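PDB 5AWV: putative hexose oxidase from Nonomuraea sp. ATCC 39727, which probably oxidises a sugar of a teicoplanin-type glycopeptide antibiotic, using a covalently bound FAD. Local coordinates for residues K245-L250 / Q314-R319; G290-L295 / W399-G404. All coordinates share one frame; numbering follows the deposited sequence.

How the interactions relate
Both contacts belong to one antiparallel sheet, and their centres lie about 16 Å apart on the same side of the chain's centre. Four successive strands of the seven-stranded sheet run 249-257, 309-316, 291-298, 395-402, interaction 1 joining the first two of these and interaction 2 the last two. The middle pair, successive in the chain, closes the gap: Gln314 N lies 2.8 Å from Trp292 O, and Asp316 N 2.9 Å from Gly290 O, both probable hydrogen bonds. Along the chain the segments alternate, 245-250, 290-295, 314-319, 399-404. The sheet thus passes from partly buried strand ends, close to other subunits, to a buried region next to the FAD-binding Tyr165 and the bound glycopeptide.

Interaction 1: K245-L250 / Q314-R319; sequences KPPATL and QVDATR
With CG anti to the backbone N (chi1 -179°), Asp316 carries its carboxylate back to Pro247, whose CB lies 3.4 Å from Asp316 OD1. In Thr249 the OG1 sits between the backbone N and the carbonyl carbon (chi1 62°), beside the methyl of Ala317, with 3.3 Å from Thr249 OG1 to Ala317 CB. That hydroxyl has its polar partner elsewhere, in a hydrogen bond with the carboxylate of Glu347.

The two segments meet where strand 249-257 begins and strand 309-316 ends, at one end of an antiparallel sheet. Leu250 and Asp316 form a non-hydrogen-bonded pair with diverging side chains. Just beyond it Ala317 N donates to Thr249 O at 3.0 Å, tilted 31° from the carbonyl plane, and Leu250 CA makes a CH...O contact with Val315 O. The branched end of Leu250 slants across the side chain of Gln314, Leu250 CD1 resting 3.9 Å from Gln314 OE1.

After the strand the chain bends in an Asx turn. Asp316 OD1 receives Thr318 N from above the carboxylate plane, and Thr318 OG1 on its syn side at 2.6 Å, so two bonds grip one oxygen, while OD2 is hydrogen-bonded to Gln171. Both carboxylate oxygens having partners, the group's rotation is fixed against the proline. A water accepts from Ala248 N and donates to Thr318 OG1, tying the turn to the loop before strand 249-257. Thr318 also packs on Asp234 of the second subunit.

Interaction 2: G290-L295 / W399-G404; sequences GLWSQL and WLIGYG
Three backbone hydrogen bonds hold the strands in a register that sets Leu295 opposite Leu400 and Gln294 opposite Ile401, the local axes running antiparallel at 172°. Leu295 and Leu400 exchange two bonds, N to O each way at 2.9 Å, and Gly402 N reaches Ser293 O almost in line with the carbonyl bond. Gln294 and Ile401 form the intervening non-hydrogen-bonded pair, where Gln294 CA makes a CH...O contact with Leu400 O. A water donates to both Ser293 O and Leu400 O, giving each carbonyl a second partner.

Among the side chains, one polar bond crosses: Trp292 NE1 makes a weak hydrogen bond to Gly402 O at 3.1 Å, bent to 122°; the oxygen lies in the ring plane at its edge. This follows from CG standing anti to the backbone N, which swings the indole over to strand 395-402.

Van der Waals contacts occupy both faces. Gln294 leans its amide between two neighbours: Gln294 OE1 lies 3.5 Å from Ile401 CG1, and Gln294 NE2 comes obliquely to the Trp399 ring, 3.6 Å from Trp399 CE3, the amide and ring planes 58° apart. Ile401 CG2 touches the edge of Trp292, 3.9 Å from Trp292 CZ2, and on the other face Leu295 CD2 meets Leu400 CD1 at 4.0 Å.

The Trp292, Gln294 and Trp399 side chains also pack on the bound glycopeptide, and Ile401 touches the FAD-binding Tyr165. Opposite them, Leu295 and Leu400 rest on His274 of helix 264-280, while strands 309-316 and 424-432 continue the sheet on either side.

Interaction 1: K245-L250 / Q314-R319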
ATOM      1  N   LYS A 245     -15.777   8.886   8.858  1.00 17.62           N
ATOM      2  CA  LYS A 245     -16.290   9.909   8.021  1.00 20.30           C
ATOM      3  C   LYS A 245     -15.151  10.870   7.711  1.00 19.32           C
ATOM      4  O   LYS A 245     -14.556  11.360   8.646  1.00 18.30           O
ATOM      5  CB  LYS A 245     -17.401  10.646   8.761  1.00 22.53           C
ATOM      6  CG  LYS A 245     -18.059  11.772   7.917  1.00 25.35           C
ATOM      7  CD  LYS A 245     -19.239  12.476   8.631  1.00 28.56           C
ATOM      8  CE  LYS A 245     -20.182  11.508   9.394  1.00 34.11           C
ATOM      9  NZ  LYS A 245     -21.593  11.302   8.889  1.00 41.37           N
ATOM     10  N   PRO A 246     -14.803  11.089   6.416  1.00 17.38           N
ATOM     11  CA  PRO A 246     -13.695  12.058   6.209  1.00 18.09           C
ATOM     12  C   PRO A 246     -14.101  13.502   6.605  1.00 17.12           C
ATOM     13  O   PRO A 246     -15.289  13.832   6.722  1.00 16.20           O
ATOM     14  CB  PRO A 246     -13.425  11.970   4.683  1.00 17.37           C
ATOM     15  CG  PRO A 246     -14.785  11.721   4.131  1.00 18.97           C
ATOM     16  CD  PRO A 246     -15.458  10.771   5.137  1.00 19.23           C
ATOM     17  N   PRO A 247     -13.118  14.339   6.872  1.00 18.87           N
ATOM     18  CA  PRO A 247     -13.430  15.728   7.084  1.00 18.72           C
ATOM     19  C   PRO A 247     -14.020  16.330   5.779  1.00 17.16           C
ATOM     20  O   PRO A 247     -13.511  16.015   4.684  1.00 19.56           O
ATOM     21  CB  PRO A 247     -12.060  16.384   7.353  1.00 19.18           C
ATOM     22  CG  PRO A 247     -11.084  15.350   7.132  1.00 21.63           C
ATOM     23  CD  PRO A 247     -11.704  14.017   7.042  1.00 17.88           C
ATOM     24  N   ALA A 248     -15.011  17.195   5.913  1.00 17.11           N
ATOM     25  CA  ALA A 248     -15.524  17.939   4.768  1.00 18.67           C
ATOM     26  C   ALA A 248     -14.446  18.772   4.091  1.00 18.17           C
ATOM     27  O   ALA A 248     -14.339  18.787   2.851  1.00 18.36           O
ATOM     28  CB  ALA A 248     -16.641  18.836   5.216  1.00 22.12           C
ATOM     29  N   THR A 249     -13.579  19.396   4.920  1.00 17.83           N
ATOM     30  CA  THR A 249     -12.519  20.260   4.448  1.00 17.15           C
ATOM     31  C   THR A 249     -11.281  20.163   5.319  1.00 16.45           C
ATOM     32  O   THR A 249     -11.376  19.783   6.484  1.00 16.18           O
ATOM     33  CB  THR A 249     -12.935  21.744   4.417  1.00 22.10           C
ATOM     34  OG1 THR A 249     -13.218  22.135   5.711  1.00 21.85           O
ATOM     35  CG2 THR A 249     -14.194  21.986   3.605  1.00 22.52           C
ATOM     36  N   LEU A 250     -10.142  20.442   4.673  1.00 17.10           N
ATOM     37  CA  LEU A 250      -8.837  20.477   5.291  1.00 19.55           C
ATOM     38  C   LEU A 250      -8.268  21.883   5.169  1.00 20.22           C
ATOM     39  O   LEU A 250      -8.446  22.545   4.110  1.00 21.22           O
ATOM     40  CB  LEU A 250      -7.906  19.503   4.577  1.00 18.68           C
ATOM     41  CG  LEU A 250      -8.351  18.033   4.677  1.00 21.05           C
ATOM     42  CD1 LEU A 250      -7.612  17.222   3.607  1.00 26.55           C
ATOM     43  CD2 LEU A 250      -8.072  17.420   6.044  1.00 21.33           C
ATOM     44  N   GLN A 314      -1.484  19.368   6.917  1.00 14.85           N
ATOM     45  CA  GLN A 314      -2.919  19.512   6.829  1.00 15.86           C
ATOM     46  C   GLN A 314      -3.587  19.308   8.122  1.00 15.81           C
ATOM     47  O   GLN A 314      -3.129  18.498   8.966  1.00 14.07           O
ATOM     48  CB  GLN A 314      -3.443  18.539   5.774  1.00 18.90           C
ATOM     49  CG  GLN A 314      -3.178  17.121   6.061  1.00 22.58           C
ATOM     50  CD  GLN A 314      -3.761  16.148   4.970  1.00 26.51           C
ATOM     51  OE1 GLN A 314      -4.652  15.371   5.241  1.00 25.28           O
ATOM     52  NE2 GLN A 314      -3.250  16.230   3.805  1.00 29.20           N
ATOM     53  N   VAL A 315      -4.700  19.983   8.312  1.00 14.65           N
ATOM     54  CA  VAL A 315      -5.488  19.819   9.514  1.00 15.87           C
ATOM     55  C   VAL A 315      -6.940  19.728   9.140  1.00 17.83           C
ATOM     56  O   VAL A 315      -7.388  20.423   8.228  1.00 16.78           O
ATOM     57  CB  VAL A 315      -5.304  21.050  10.435  1.00 17.81           C
ATOM     58  CG1 VAL A 315      -5.980  20.893  11.784  1.00 17.43           C
ATOM     59  CG2 VAL A 315      -3.827  21.226  10.661  1.00 22.65           C
ATOM     60  N   ASP A 316      -7.651  18.840   9.823  1.00 17.68           N
ATOM     61  CA  ASP A 316      -9.104  18.762   9.773  1.00 18.73           C
ATOM     62  C   ASP A 316      -9.676  20.123  10.129  1.00 18.71           C
ATOM     63  O   ASP A 316      -9.520  20.579  11.259  1.00 18.56           O
ATOM     64  CB  ASP A 316      -9.563  17.710  10.793  1.00 19.06           C
ATOM     65  CG  ASP A 316     -11.069  17.522  10.829  1.00 20.71           C
ATOM     66  OD1 ASP A 316     -11.833  18.292  10.190  1.00 20.44           O
ATOM     67  OD2 ASP A 316     -11.454  16.509  11.413  1.00 25.65           O
ATOM     68  N   ALA A 317     -10.323  20.749   9.165  1.00 19.52           N
ATOM     69  CA  ALA A 317     -10.926  22.048   9.284  1.00 22.66           C
ATOM     70  C   ALA A 317     -12.339  22.104   9.888  1.00 25.78           C
ATOM     71  O   ALA A 317     -12.919  23.159   9.908  1.00 25.54           O
ATOM     72  CB  ALA A 317     -10.914  22.724   7.931  1.00 23.33           C
ATOM     73  N   THR A 318     -12.864  21.006  10.412  1.00 25.64           N
ATOM     74  CA  THR A 318     -14.187  20.940  10.988  1.00 28.67           C
ATOM     75  C   THR A 318     -14.318  21.837  12.255  1.00 33.95           C
ATOM     76  O   THR A 318     -15.289  22.580  12.376  1.00 34.52           O
ATOM     77  CB  THR A 318     -14.468  19.517  11.463  1.00 28.21           C
ATOM     78  OG1 THR A 318     -14.353  18.643  10.373  1.00 28.07           O
ATOM     79  CG2 THR A 318     -15.887  19.342  12.157  1.00 31.83           C
ATOM     80  N   ARG A 319     -13.367  21.728  13.189  1.00 33.96           N
ATOM     81  CA  ARG A 319     -13.465  22.478  14.458  1.00 35.23           C
ATOM     82  C   ARG A 319     -12.863  23.892  14.312  1.00 30.87           C
ATOM     83  O   ARG A 319     -11.973  24.147  13.464  1.00 23.22           O
ATOM     84  CB  ARG A 319     -12.869  21.689  15.635  1.00 38.69           C
ATOM     85  CG  ARG A 319     -13.577  20.341  15.889  1.00 42.43           C
ATOM     86  CD  ARG A 319     -12.895  19.435  16.903  1.00 48.80           C
ATOM     87  NE  ARG A 319     -13.537  19.510  18.231  1.00 57.75           N
ATOM     88  CZ  ARG A 319     -13.156  20.291  19.247  1.00 67.59           C
ATOM     89  NH1 ARG A 319     -12.085  21.108  19.145  1.00 71.41           N
ATOM     90  NH2 ARG A 319     -13.856  20.255  20.392  1.00 64.04           N
TER
HETATM   91  O   HOH W   1     -15.950  17.621   8.632  1.00 35.44           O

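Interaction 2: G290-L295 / W399-G404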
ATOM      1  N   GLY A 290      -5.985  15.534  14.766  1.00 16.62           N
ATOM      2  CA  GLY A 290      -6.510  16.082  13.490  1.00 17.68           C
ATOM      3  C   GLY A 290      -5.487  16.790  12.556  1.00 15.95           C
ATOM      4  O   GLY A 290      -5.864  17.266  11.465  1.00 15.22           O
ATOM      5  N   LEU A 291      -4.209  16.740  12.921  1.00 14.38           N
ATOM      6  CA  LEU A 291      -3.122  17.337  12.135  1.00 13.75           C
ATOM      7  C   LEU A 291      -2.137  16.276  11.696  1.00 14.27           C
ATOM      8  O   LEU A 291      -1.795  15.301  12.441  1.00 14.83           O
ATOM      9  CB  LEU A 291      -2.356  18.367  13.011  1.00 14.43           C
ATOM     10  CG  LEU A 291      -1.198  19.135  12.361  1.00 15.98           C
ATOM     11  CD1 LEU A 291      -1.023  20.565  12.896  1.00 15.56           C
ATOM     12  CD2 LEU A 291       0.139  18.391  12.450  1.00 17.18           C
ATOM     13  N   TRP A 292      -1.643  16.476  10.518  1.00 14.10           N
ATOM     14  CA  TRP A 292      -0.577  15.687   9.984  1.00 14.35           C
ATOM     15  C   TRP A 292       0.354  16.532   9.141  1.00 14.46           C
ATOM     16  O   TRP A 292      -0.039  17.477   8.477  1.00 14.54           O
ATOM     17  CB  TRP A 292      -1.175  14.589   9.069  1.00 14.25           C
ATOM     18  CG  TRP A 292      -0.116  13.722   8.406  1.00 15.92           C
ATOM     19  CD1 TRP A 292       0.517  12.606   8.912  1.00 16.49           C
ATOM     20  CD2 TRP A 292       0.361  13.877   7.080  1.00 17.29           C
ATOM     21  NE1 TRP A 292       1.388  12.101   8.007  1.00 18.62           N
ATOM     22  CE2 TRP A 292       1.309  12.840   6.853  1.00 18.10           C
ATOM     23  CE3 TRP A 292       0.091  14.785   6.062  1.00 17.79           C
ATOM     24  CZ2 TRP A 292       2.035  12.742   5.666  1.00 20.27           C
ATOM     25  CZ3 TRP A 292       0.838  14.705   4.874  1.00 19.94           C
ATOM     26  CH2 TRP A 292       1.756  13.659   4.668  1.00 19.57           C
ATOM     27  N   SER A 293       1.608  16.168   9.187  1.00 14.49           N
ATOM     28  CA  SER A 293       2.620  16.815   8.363  1.00 16.08           C
ATOM     29  C   SER A 293       3.701  15.872   8.020  1.00 15.73           C
ATOM     30  O   SER A 293       3.868  14.821   8.652  1.00 16.19           O
ATOM     31  CB  SER A 293       3.185  18.042   9.110  1.00 17.01           C
ATOM     32  OG  SER A 293       3.930  17.640  10.242  1.00 17.40           O
ATOM     33  N   GLN A 294       4.435  16.217   6.987  1.00 16.52           N
ATOM     34  CA  GLN A 294       5.685  15.539   6.801  1.00 18.02           C
ATOM     35  C   GLN A 294       6.830  16.420   6.392  1.00 18.21           C
ATOM     36  O   GLN A 294       6.659  17.242   5.508  1.00 17.10           O
ATOM     37  CB  GLN A 294       5.545  14.363   5.814  1.00 20.86           C
ATOM     38  CG  GLN A 294       5.251  14.630   4.415  1.00 23.10           C
ATOM     39  CD  GLN A 294       5.284  13.312   3.569  1.00 29.06           C
ATOM     40  OE1 GLN A 294       5.093  12.229   4.056  1.00 25.93           O
ATOM     41  NE2 GLN A 294       5.529  13.449   2.307  1.00 28.65           N
ATOM     42  N   LEU A 295       7.950  16.216   7.036  1.00 17.70           N
ATOM     43  CA  LEU A 295       9.139  16.995   6.796  1.00 18.06           C
ATOM     44  C   LEU A 295       9.981  16.317   5.770  1.00 17.05           C
ATOM     45  O   LEU A 295      10.521  15.283   6.002  1.00 17.50           O
ATOM     46  CB  LEU A 295       9.855  17.314   8.112  1.00 17.40           C
ATOM     47  CG  LEU A 295      11.176  18.140   8.017  1.00 18.92           C
ATOM     48  CD1 LEU A 295      10.968  19.522   7.370  1.00 20.51           C
ATOM     49  CD2 LEU A 295      11.851  18.274   9.339  1.00 19.91           C
ATOM     50  N   TRP A 399      12.592  11.771   4.769  1.00 13.81           N
ATOM     51  CA  TRP A 399      11.232  12.218   5.072  1.00 14.34           C
ATOM     52  C   TRP A 399      10.853  11.744   6.490  1.00 15.13           C
ATOM     53  O   TRP A 399      11.078  10.563   6.817  1.00 13.09           O
ATOM     54  CB  TRP A 399      10.197  11.637   4.093  1.00 15.28           C
ATOM     55  CG  TRP A 399      10.314  12.080   2.702  1.00 18.27           C
ATOM     56  CD1 TRP A 399      11.319  12.831   2.146  1.00 18.73           C
ATOM     57  CD2 TRP A 399       9.396  11.790   1.643  1.00 20.91           C
ATOM     58  NE1 TRP A 399      11.076  13.019   0.826  1.00 19.44           N
ATOM     59  CE2 TRP A 399       9.894  12.397   0.488  1.00 22.58           C
ATOM     60  CE3 TRP A 399       8.178  11.102   1.580  1.00 24.33           C
ATOM     61  CZ2 TRP A 399       9.231  12.313  -0.746  1.00 25.72           C
ATOM     62  CZ3 TRP A 399       7.500  11.031   0.361  1.00 28.05           C
ATOM     63  CH2 TRP A 399       8.043  11.609  -0.788  1.00 26.45           C
ATOM     64  N   LEU A 400      10.317  12.654   7.292  1.00 14.06           N
ATOM     65  CA  LEU A 400       9.925  12.383   8.651  1.00 14.01           C
ATOM     66  C   LEU A 400       8.403  12.562   8.633  1.00 14.75           C
ATOM     67  O   LEU A 400       7.889  13.672   8.424  1.00 15.70           O
ATOM     68  CB  LEU A 400      10.600  13.333   9.589  1.00 17.40           C
ATOM     69  CG  LEU A 400      12.141  13.145   9.708  1.00 20.05           C
ATOM     70  CD1 LEU A 400      12.846  14.469   9.823  1.00 26.54           C
ATOM     71  CD2 LEU A 400      12.461  12.284  10.905  1.00 20.07           C
ATOM     72  N   ILE A 401       7.671  11.442   8.694  1.00 13.18           N
ATOM     73  CA  ILE A 401       6.237  11.404   8.390  1.00 13.16           C
ATOM     74  C   ILE A 401       5.482  11.281   9.682  1.00 11.89           C
ATOM     75  O   ILE A 401       5.771  10.334  10.456  1.00 10.29           O
ATOM     76  CB  ILE A 401       5.965  10.162   7.489  1.00 14.61           C
ATOM     77  CG1 ILE A 401       6.878  10.158   6.217  1.00 15.77           C
ATOM     78  CG2 ILE A 401       4.541  10.066   7.042  1.00 16.13           C
ATOM     79  CD1 ILE A 401       6.864   8.776   5.524  1.00 19.22           C
ATOM     80  N   GLY A 402       4.580  12.224   9.925  1.00 11.46           N
ATOM     81  CA  GLY A 402       3.705  12.243  11.120  1.00 12.96           C
ATOM     82  C   GLY A 402       2.950  10.928  11.306  1.00 12.29           C
ATOM     83  O   GLY A 402       2.416  10.426  10.365  1.00 11.37           O
ATOM     84  N   TYR A 403       2.994  10.394  12.509  1.00 12.57           N
ATOM     85  CA  TYR A 403       2.343   9.118  12.867  1.00 13.51           C
ATOM     86  C   TYR A 403       1.827   9.175  14.309  1.00 13.26           C
ATOM     87  O   TYR A 403       1.753  10.232  14.872  1.00 13.59           O
ATOM     88  CB  TYR A 403       3.297   7.990  12.653  1.00 13.28           C
ATOM     89  CG  TYR A 403       2.673   6.599  12.530  1.00 11.33           C
ATOM     90  CD1 TYR A 403       1.736   6.332  11.573  1.00 10.50           C
ATOM     91  CD2 TYR A 403       3.033   5.580  13.425  1.00 10.56           C
ATOM     92  CE1 TYR A 403       1.184   5.076  11.435  1.00 12.05           C
ATOM     93  CE2 TYR A 403       2.551   4.270  13.307  1.00 10.56           C
ATOM     94  CZ  TYR A 403       1.602   4.022  12.316  1.00 11.24           C
ATOM     95  OH  TYR A 403       1.081   2.760  12.168  1.00 11.80           O
ATOM     96  N   GLY A 404       1.394   8.063  14.882  1.00 13.98           N
ATOM     97  CA  GLY A 404       0.877   8.029  16.224  1.00 13.71           C
ATOM     98  C   GLY A 404      -0.564   8.399  16.362  1.00 14.47           C
ATOM     99  O   GLY A 404      -1.388   7.970  15.545  1.00 14.89           O
TER
HETATM  100  O   HOH W   2       6.294  15.199  10.160  1.00 21.12           O